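Local coordinates for MTH396 protein (Methanothermobacter thermautotrophicus, PDB 1NXH) that is of unknown function but forms an all-helical, disulfide-linked homodimer and belongs to the EhaM family, named after a probable subunit of an archaeal energy-converting hydrogenase, at residues Y18-D23 / E53-R58; C66-L71 / E98-V103. One frame throughout, in Å; residues are numbered along the deposited sequence.

Contact 1 (Y18-D23 / E53-R58); sequences YRWQED and EALHPR
Arg19 lays its guanidinium flat over the imidazole of His56: the planes are 8° apart, with centres 4.4 Å from each other. Its chain is stretched from CG to NE and runs across the ring, bringing CD squarely over the imidazole centroid at 4.0 Å, a CH-pi contact that precedes the stack. His56 gets under this arm because its CG lies anti to the backbone N (chi1 -153°), which carries the ring across to helix 18-25. There NE2 makes a weak hydrogen bond to the carbonyl oxygen Arg19 O, 3.4 Å long, while Asp23 OD1 lies near the plane of the ring at its edge, 3.5 Å from NE2. Two helices of this all-helical fold, 18-25 and 49-60, meet here, the axes of segments 18-23 and 53-58 approaching to 11.0 Å and crossing at 55°, a wide spacing filled by long and flat side chains. Trp20, buried like His56 and Leu55, packs against both. Its CD1 comes within 3.8 Å of His56 CD2, the two rings oblique to each other, and the far corner of the indole, CH2, touches Leu55 CD1 at 3.4 Å. An alanine in place of His56 would probably leave the guanidinium of Arg19 without its platform and open a gap beside Trp20. Ile14 and Leu15 from helix 5-15 and Leu43 from helix 36-46 also pack on Trp20, and Met84 of the second subunit packs on Leu55.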
ATOM      1  N   TYR A  18     -14.674  21.910  -7.815  1.00 61.46           N
ATOM      2  CA  TYR A  18     -14.287  21.906  -6.415  1.00 61.46           C
ATOM      3  C   TYR A  18     -14.141  20.471  -5.930  1.00 61.46           C
ATOM      4  O   TYR A  18     -13.088  20.079  -5.420  1.00 61.46           O
ATOM      5  CB  TYR A  18     -15.338  22.616  -5.559  1.00 81.72           C
ATOM      6  CG  TYR A  18     -15.084  22.522  -4.055  1.00 81.72           C
ATOM      7  CD1 TYR A  18     -14.040  23.242  -3.451  1.00 81.72           C
ATOM      8  CD2 TYR A  18     -15.894  21.725  -3.234  1.00 81.72           C
ATOM      9  CE1 TYR A  18     -13.813  23.178  -2.070  1.00 81.72           C
ATOM     10  CE2 TYR A  18     -15.673  21.651  -1.849  1.00 81.72           C
ATOM     11  CZ  TYR A  18     -14.633  22.386  -1.274  1.00 81.72           C
ATOM     12  OH  TYR A  18     -14.429  22.350   0.091  1.00 81.72           O
ATOM     13  N   ARG A  19     -15.205  19.695  -6.097  1.00 53.56           N
ATOM     14  CA  ARG A  19     -15.201  18.318  -5.653  1.00 53.56           C
ATOM     15  C   ARG A  19     -13.984  17.577  -6.169  1.00 53.56           C
ATOM     16  O   ARG A  19     -13.448  16.709  -5.485  1.00 53.56           O
ATOM     17  CB  ARG A  19     -16.486  17.621  -6.086  1.00 95.04           C
ATOM     18  CG  ARG A  19     -16.726  17.521  -7.573  1.00 95.04           C
ATOM     19  CD  ARG A  19     -18.119  16.962  -7.774  1.00 95.04           C
ATOM     20  NE  ARG A  19     -18.336  16.360  -9.081  1.00 95.04           N
ATOM     21  CZ  ARG A  19     -19.389  15.603  -9.372  1.00 95.04           C
ATOM     22  NH1 ARG A  19     -20.313  15.366  -8.446  1.00 95.04           N
ATOM     23  NH2 ARG A  19     -19.519  15.072 -10.581  1.00 95.04           N
ATOM     24  N   TRP A  20     -13.538  17.929  -7.368  1.00 40.53           N
ATOM     25  CA  TRP A  20     -12.366  17.290  -7.951  1.00 40.53           C
ATOM     26  C   TRP A  20     -11.107  17.736  -7.219  1.00 40.53           C
ATOM     27  O   TRP A  20     -10.393  16.940  -6.616  1.00 40.53           O
ATOM     28  CB  TRP A  20     -12.248  17.647  -9.442  1.00 40.15           C
ATOM     29  CG  TRP A  20     -12.860  16.643 -10.353  1.00 40.15           C
ATOM     30  CD1 TRP A  20     -14.195  16.372 -10.512  1.00 40.15           C
ATOM     31  CD2 TRP A  20     -12.159  15.710 -11.179  1.00 40.15           C
ATOM     32  NE1 TRP A  20     -14.364  15.320 -11.384  1.00 40.15           N
ATOM     33  CE2 TRP A  20     -13.131  14.894 -11.808  1.00 40.15           C
ATOM     34  CE3 TRP A  20     -10.800  15.477 -11.445  1.00 40.15           C
ATOM     35  CZ2 TRP A  20     -12.782  13.855 -12.693  1.00 40.15           C
ATOM     36  CZ3 TRP A  20     -10.456  14.441 -12.322  1.00 40.15           C
ATOM     37  CH2 TRP A  20     -11.445  13.645 -12.934  1.00 40.15           C
ATOM     38  N   GLN A  21     -10.850  19.032  -7.278  1.00 49.18           N
ATOM     39  CA  GLN A  21      -9.688  19.624  -6.644  1.00 49.18           C
ATOM     40  C   GLN A  21      -9.464  19.135  -5.225  1.00 49.18           C
ATOM     41  O   GLN A  21      -8.344  18.867  -4.815  1.00 49.18           O
ATOM     42  CB  GLN A  21      -9.843  21.142  -6.654  1.00 62.25           C
ATOM     43  CG  GLN A  21      -9.790  21.754  -8.049  1.00 62.25           C
ATOM     44  CD  GLN A  21      -8.367  21.880  -8.581  1.00 62.25           C
ATOM     45  OE1 GLN A  21      -8.138  21.838  -9.794  1.00 62.25           O
ATOM     46  NE2 GLN A  21      -7.406  22.055  -7.676  1.00 62.25           N
ATOM     47  N   GLU A  22     -10.546  19.010  -4.481  1.00 63.02           N
ATOM     48  CA  GLU A  22     -10.463  18.577  -3.102  1.00 63.02           C
ATOM     49  C   GLU A  22     -10.377  17.074  -2.873  1.00 63.02           C
ATOM     50  O   GLU A  22      -9.752  16.636  -1.914  1.00 63.02           O
ATOM     51  CB  GLU A  22     -11.665  19.126  -2.345  1.00106.04           C
ATOM     52  CG  GLU A  22     -11.533  20.567  -1.960  1.00106.04           C
ATOM     53  CD  GLU A  22     -10.573  20.740  -0.809  1.00106.04           C
ATOM     54  OE1 GLU A  22      -9.405  20.308  -0.939  1.00106.04           O
ATOM     55  OE2 GLU A  22     -10.988  21.299   0.227  1.00106.04           O
ATOM     56  N   ASP A  23     -11.003  16.292  -3.745  1.00 69.03           N
ATOM     57  CA  ASP A  23     -11.031  14.838  -3.592  1.00 69.03           C
ATOM     58  C   ASP A  23     -10.073  14.045  -4.475  1.00 69.03           C
ATOM     59  O   ASP A  23      -9.796  12.873  -4.208  1.00 69.03           O
ATOM     60  CB  ASP A  23     -12.449  14.320  -3.862  1.00 75.85           C
ATOM     61  CG  ASP A  23     -13.473  14.898  -2.915  1.00 75.85           C
ATOM     62  OD1 ASP A  23     -14.649  14.482  -2.990  1.00 75.85           O
ATOM     63  OD2 ASP A  23     -13.103  15.766  -2.099  1.00 75.85           O
ATOM     64  N   GLU A  53     -16.379  13.177 -17.322  1.00 89.37           N
ATOM     65  CA  GLU A  53     -17.752  13.324 -16.848  1.00 89.37           C
ATOM     66  C   GLU A  53     -18.274  11.913 -16.601  1.00 89.37           C
ATOM     67  O   GLU A  53     -19.266  11.482 -17.200  1.00 89.37           O
ATOM     68  CB  GLU A  53     -18.625  14.033 -17.889  1.00158.52           C
ATOM     69  CG  GLU A  53     -18.290  15.504 -18.075  1.00158.52           C
ATOM     70  CD  GLU A  53     -19.421  16.301 -18.707  1.00158.52           C
ATOM     71  OE1 GLU A  53     -20.500  16.400 -18.087  1.00158.52           O
ATOM     72  OE2 GLU A  53     -19.229  16.834 -19.822  1.00158.52           O
ATOM     73  N   ALA A  54     -17.581  11.198 -15.718  1.00 45.76           N
ATOM     74  CA  ALA A  54     -17.917   9.817 -15.372  1.00 45.76           C
ATOM     75  C   ALA A  54     -17.072   9.353 -14.181  1.00 45.76           C
ATOM     76  O   ALA A  54     -17.501   8.510 -13.388  1.00 45.76           O
ATOM     77  CB  ALA A  54     -17.663   8.898 -16.580  1.00 23.45           C
ATOM     78  N   LEU A  55     -15.880   9.930 -14.063  1.00 41.90           N
ATOM     79  CA  LEU A  55     -14.932   9.591 -13.011  1.00 41.90           C
ATOM     80  C   LEU A  55     -15.323   9.751 -11.552  1.00 41.90           C
ATOM     81  O   LEU A  55     -15.327   8.776 -10.791  1.00 41.90           O
ATOM     82  CB  LEU A  55     -13.636  10.360 -13.228  1.00 12.47           C
ATOM     83  CG  LEU A  55     -12.549   9.574 -13.944  1.00 12.47           C
ATOM     84  CD1 LEU A  55     -11.257  10.370 -13.928  1.00 12.47           C
ATOM     85  CD2 LEU A  55     -12.356   8.249 -13.239  1.00 12.47           C
ATOM     86  N   HIS A  56     -15.640  10.976 -11.153  1.00 32.63           N
ATOM     87  CA  HIS A  56     -15.969  11.242  -9.756  1.00 32.63           C
ATOM     88  C   HIS A  56     -16.867  10.217  -9.075  1.00 32.63           C
ATOM     89  O   HIS A  56     -16.456   9.569  -8.124  1.00 32.63           O
ATOM     90  CB  HIS A  56     -16.548  12.641  -9.598  1.00 53.11           C
ATOM     91  CG  HIS A  56     -16.306  13.216  -8.241  1.00 53.11           C
ATOM     92  ND1 HIS A  56     -17.101  12.919  -7.153  1.00 53.11           N
ATOM     93  CD2 HIS A  56     -15.293  13.981  -7.769  1.00 53.11           C
ATOM     94  CE1 HIS A  56     -16.587  13.473  -6.070  1.00 53.11           C
ATOM     95  NE2 HIS A  56     -15.489  14.122  -6.416  1.00 53.11           N
ATOM     96  N   PRO A  57     -18.105  10.056  -9.545  1.00 27.64           N
ATOM     97  CA  PRO A  57     -18.967   9.064  -8.896  1.00 27.64           C
ATOM     98  C   PRO A  57     -18.190   7.759  -8.713  1.00 27.64           C
ATOM     99  O   PRO A  57     -18.122   7.200  -7.610  1.00 27.64           O
ATOM    100  CB  PRO A  57     -20.114   8.888  -9.893  1.00 21.44           C
ATOM    101  CG  PRO A  57     -20.191  10.186 -10.575  1.00 21.44           C
ATOM    102  CD  PRO A  57     -18.738  10.599 -10.759  1.00 21.44           C
ATOM    103  N   ARG A  58     -17.605   7.288  -9.815  1.00 30.25           N
ATOM    104  CA  ARG A  58     -16.845   6.050  -9.830  1.00 30.25           C
ATOM    105  C   ARG A  58     -15.752   6.130  -8.800  1.00 30.25           C
ATOM    106  O   ARG A  58     -15.405   5.140  -8.157  1.00 30.25           O
ATOM    107  CB  ARG A  58     -16.236   5.825 -11.204  1.00 49.24           C
ATOM    108  CG  ARG A  58     -15.850   4.402 -11.443  1.00 49.24           C
ATOM    109  CD  ARG A  58     -15.570   4.192 -12.894  1.00 49.24           C
ATOM    110  NE  ARG A  58     -14.231   4.632 -13.264  1.00 49.24           N
ATOM    111  CZ  ARG A  58     -13.954   5.360 -14.345  1.00 49.24           C
ATOM    112  NH1 ARG A  58     -14.931   5.746 -15.164  1.00 49.24           N
ATOM    113  NH2 ARG A  58     -12.694   5.682 -14.629  1.00 49.24           N
TER

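Contact 2 (C66-L71 / E98-V103); sequences CIREKL and EITELV
Ile67 and Val103 meet tip to tip, Ile67 CD1 lying 3.5 Å from Val103 CG2, and they begin the apolar part of this contact. One helical turn along, Leu71 crosses Ile99 obliquely; its CD2 methyl rests 3.8 Å from Ile99 CG2, and its other methyl, CD1, reaches over toward Thr100. With CG anti to the carbonyl carbon (chi1 -64°), the leucine fork is directed at Ile99 and Thr100, CD1 meeting both. No hydrogen bond crosses between the segments; the one polar atom at the seam is a hydroxyl set among carbons. Thr100 OG1 faces Leu71 and also lies 3.8 Å from both Ile67 CG2 and Arg68 CG. Buried though it is, this hydroxyl is satisfied within its own helix by a hydrogen bond to the carbonyl oxygen of Lys96, so it can sit against apolar neighbours. Arg68 gives only its aliphatic root to Thr100; its chain bends at chi3 (53°), and the guanidinium forms salt bridges with Glu93 and Asp97, which tie the same two helices together just before segment 98-103. Beyond the segments, Tyr109 and Ala112 of helix 109-124 touch Leu71 and Ile99, respectively. Segments 66-71 and 98-103, with axes 9.7 Å apart and N-to-C directions at 125°, lie on helices 63-74 and 89-104 and form a steeply crossed, aliphatic helix-helix interface in the buried interior of this all-helical fold.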
ATOM      1  N   CYS A  66     -10.102   1.375  -2.025  1.00 34.71           N
ATOM      2  CA  CYS A  66      -8.723   1.774  -2.184  1.00 34.71           C
ATOM      3  C   CYS A  66      -8.018   2.080  -0.876  1.00 34.71           C
ATOM      4  O   CYS A  66      -6.785   1.951  -0.767  1.00 34.71           O
ATOM      5  CB  CYS A  66      -8.643   2.966  -3.125  1.00 32.53           C
ATOM      6  SG  CYS A  66      -8.816   2.510  -4.887  1.00 32.53           S
ATOM      7  N   ILE A  67      -8.797   2.474   0.123  1.00 44.79           N
ATOM      8  CA  ILE A  67      -8.219   2.791   1.420  1.00 44.79           C
ATOM      9  C   ILE A  67      -7.893   1.517   2.176  1.00 44.79           C
ATOM     10  O   ILE A  67      -6.854   1.422   2.828  1.00 44.79           O
ATOM     11  CB  ILE A  67      -9.169   3.646   2.274  1.00 40.38           C
ATOM     12  CG1 ILE A  67      -9.455   4.978   1.560  1.00 40.38           C
ATOM     13  CG2 ILE A  67      -8.541   3.864   3.654  1.00 40.38           C
ATOM     14  CD1 ILE A  67     -10.507   5.832   2.219  1.00 40.38           C
ATOM     15  N   ARG A  68      -8.790   0.542   2.092  1.00 33.91           N
ATOM     16  CA  ARG A  68      -8.567  -0.725   2.765  1.00 33.91           C
ATOM     17  C   ARG A  68      -7.265  -1.266   2.244  1.00 33.91           C
ATOM     18  O   ARG A  68      -6.399  -1.664   3.019  1.00 33.91           O
ATOM     19  CB  ARG A  68      -9.679  -1.718   2.466  1.00 42.20           C
ATOM     20  CG  ARG A  68     -11.039  -1.163   2.752  1.00 42.20           C
ATOM     21  CD  ARG A  68     -12.031  -2.258   2.908  1.00 42.20           C
ATOM     22  NE  ARG A  68     -11.591  -3.230   3.901  1.00 42.20           N
ATOM     23  CZ  ARG A  68     -12.422  -3.786   4.778  1.00 42.20           C
ATOM     24  NH1 ARG A  68     -13.709  -3.443   4.766  1.00 42.20           N
ATOM     25  NH2 ARG A  68     -11.984  -4.680   5.661  1.00 42.20           N
ATOM     26  N   GLU A  69      -7.121  -1.266   0.922  1.00 29.56           N
ATOM     27  CA  GLU A  69      -5.897  -1.754   0.306  1.00 29.56           C
ATOM     28  C   GLU A  69      -4.678  -1.097   0.943  1.00 29.56           C
ATOM     29  O   GLU A  69      -3.758  -1.789   1.410  1.00 29.56           O
ATOM     30  CB  GLU A  69      -5.888  -1.461  -1.188  1.00 47.03           C
ATOM     31  CG  GLU A  69      -6.744  -2.384  -2.024  1.00 47.03           C
ATOM     32  CD  GLU A  69      -6.431  -2.253  -3.503  1.00 47.03           C
ATOM     33  OE1 GLU A  69      -7.231  -2.758  -4.325  1.00 47.03           O
ATOM     34  OE2 GLU A  69      -5.382  -1.652  -3.840  1.00 47.03           O
ATOM     35  N   LYS A  70      -4.680   0.240   0.959  1.00 25.20           N
ATOM     36  CA  LYS A  70      -3.581   1.013   1.535  1.00 25.20           C
ATOM     37  C   LYS A  70      -3.346   0.538   2.974  1.00 25.20           C
ATOM     38  O   LYS A  70      -2.220   0.229   3.366  1.00 25.20           O
ATOM     39  CB  LYS A  70      -3.919   2.519   1.492  1.00 37.88           C
ATOM     40  CG  LYS A  70      -2.691   3.447   1.349  1.00 37.88           C
ATOM     41  CD  LYS A  70      -3.074   4.907   1.002  1.00 37.88           C
ATOM     42  CE  LYS A  70      -1.909   5.938   1.203  1.00 37.88           C
ATOM     43  NZ  LYS A  70      -0.775   5.874   0.212  1.00 37.88           N
ATOM     44  N   LEU A  71      -4.422   0.449   3.749  1.00 28.29           N
ATOM     45  CA  LEU A  71      -4.319   0.008   5.138  1.00 28.29           C
ATOM     46  C   LEU A  71      -3.682  -1.365   5.249  1.00 28.29           C
ATOM     47  O   LEU A  71      -2.705  -1.559   5.968  1.00 28.29           O
ATOM     48  CB  LEU A  71      -5.703  -0.021   5.793  1.00 25.39           C
ATOM     49  CG  LEU A  71      -6.326   1.369   5.888  1.00 25.39           C
ATOM     50  CD1 LEU A  71      -7.755   1.291   6.378  1.00 25.39           C
ATOM     51  CD2 LEU A  71      -5.458   2.226   6.810  1.00 25.39           C
ATOM     52  N   GLU A  98     -13.044  -0.201  10.786  1.00 30.21           N
ATOM     53  CA  GLU A  98     -13.014   0.956  11.665  1.00 30.21           C
ATOM     54  C   GLU A  98     -12.052   2.049  11.251  1.00 30.21           C
ATOM     55  O   GLU A  98     -12.403   3.224  11.358  1.00 30.21           O
ATOM     56  CB  GLU A  98     -12.706   0.528  13.089  1.00 80.09           C
ATOM     57  CG  GLU A  98     -11.808  -0.658  13.188  1.00 80.09           C
ATOM     58  CD  GLU A  98     -11.726  -1.140  14.601  1.00 80.09           C
ATOM     59  OE1 GLU A  98     -12.779  -1.125  15.275  1.00 80.09           O
ATOM     60  OE2 GLU A  98     -10.626  -1.533  15.044  1.00 80.09           O
ATOM     61  N   ILE A  99     -10.848   1.694  10.797  1.00 27.60           N
ATOM     62  CA  ILE A  99      -9.903   2.732  10.377  1.00 27.60           C
ATOM     63  C   ILE A  99     -10.461   3.408   9.139  1.00 27.60           C
ATOM     64  O   ILE A  99     -10.444   4.631   9.023  1.00 27.60           O
ATOM     65  CB  ILE A  99      -8.501   2.187  10.000  1.00 22.50           C
ATOM     66  CG1 ILE A  99      -7.950   1.277  11.106  1.00 22.50           C
ATOM     67  CG2 ILE A  99      -7.532   3.370   9.757  1.00 22.50           C
ATOM     68  CD1 ILE A  99      -7.628   1.996  12.395  1.00 22.50           C
ATOM     69  N   THR A 100     -10.940   2.600   8.207  1.00 24.62           N
ATOM     70  CA  THR A 100     -11.517   3.127   6.989  1.00 24.62           C
ATOM     71  C   THR A 100     -12.707   4.009   7.342  1.00 24.62           C
ATOM     72  O   THR A 100     -12.897   5.097   6.791  1.00 24.62           O
ATOM     73  CB  THR A 100     -11.952   1.978   6.093  1.00 17.29           C
ATOM     74  OG1 THR A 100     -10.784   1.389   5.519  1.00 17.29           O
ATOM     75  CG2 THR A 100     -12.892   2.456   4.997  1.00 17.29           C
ATOM     76  N   GLU A 101     -13.502   3.538   8.284  1.00 40.96           N
ATOM     77  CA  GLU A 101     -14.654   4.299   8.711  1.00 40.96           C
ATOM     78  C   GLU A 101     -14.184   5.712   9.032  1.00 40.96           C
ATOM     79  O   GLU A 101     -14.783   6.705   8.609  1.00 40.96           O
ATOM     80  CB  GLU A 101     -15.269   3.655   9.950  1.00 66.88           C
ATOM     81  CG  GLU A 101     -16.657   4.163  10.271  1.00 66.88           C
ATOM     82  CD  GLU A 101     -17.407   3.255  11.228  1.00 66.88           C
ATOM     83  OE1 GLU A 101     -17.630   2.067  10.896  1.00 66.88           O
ATOM     84  OE2 GLU A 101     -17.777   3.733  12.320  1.00 66.88           O
ATOM     85  N   LEU A 102     -13.088   5.786   9.776  1.00 42.46           N
ATOM     86  CA  LEU A 102     -12.513   7.052  10.179  1.00 42.46           C
ATOM     87  C   LEU A 102     -12.108   7.929   9.019  1.00 42.46           C
ATOM     88  O   LEU A 102     -12.639   9.027   8.834  1.00 42.46           O
ATOM     89  CB  LEU A 102     -11.289   6.806  11.043  1.00 43.99           C
ATOM     90  CG  LEU A 102     -11.570   6.606  12.518  1.00 43.99           C
ATOM     91  CD1 LEU A 102     -10.313   6.142  13.231  1.00 43.99           C
ATOM     92  CD2 LEU A 102     -12.053   7.917  13.093  1.00 43.99           C
ATOM     93  N   VAL A 103     -11.147   7.447   8.243  1.00 40.86           N
ATOM     94  CA  VAL A 103     -10.639   8.212   7.119  1.00 40.86           C
ATOM     95  C   VAL A 103     -11.765   8.662   6.200  1.00 40.86           C
ATOM     96  O   VAL A 103     -11.721   9.756   5.641  1.00 40.86           O
ATOM     97  CB  VAL A 103      -9.548   7.397   6.365  1.00 34.47           C
ATOM     98  CG1 VAL A 103      -9.822   5.925   6.508  1.00 34.47           C
ATOM     99  CG2 VAL A 103      -9.476   7.804   4.899  1.00 34.47           C
TER

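How the contacts relate
Both contacts join helices in an all-helical chain and are largely buried, but contact 2 lies closer to the chain centre, about 8 Å from it against about 13 Å for contact 1. Their centres are about 19 Å apart and their nearest atoms about 8 Å, so they do not touch. Helices 49-60 and 63-74 follow each other in the chain, and contact 1 closes before contact 2 opens, which puts the two in series. Chemistry changes with place: contact 1 relies on flat aromatic and guanidinium groups, partly at the surface, whereas contact 2 is an aliphatic seam. Both reach the second subunit, contact 1 through Leu55 and Arg58, contact 2 through the Cys66 disulfide to Cys78 of that subunit.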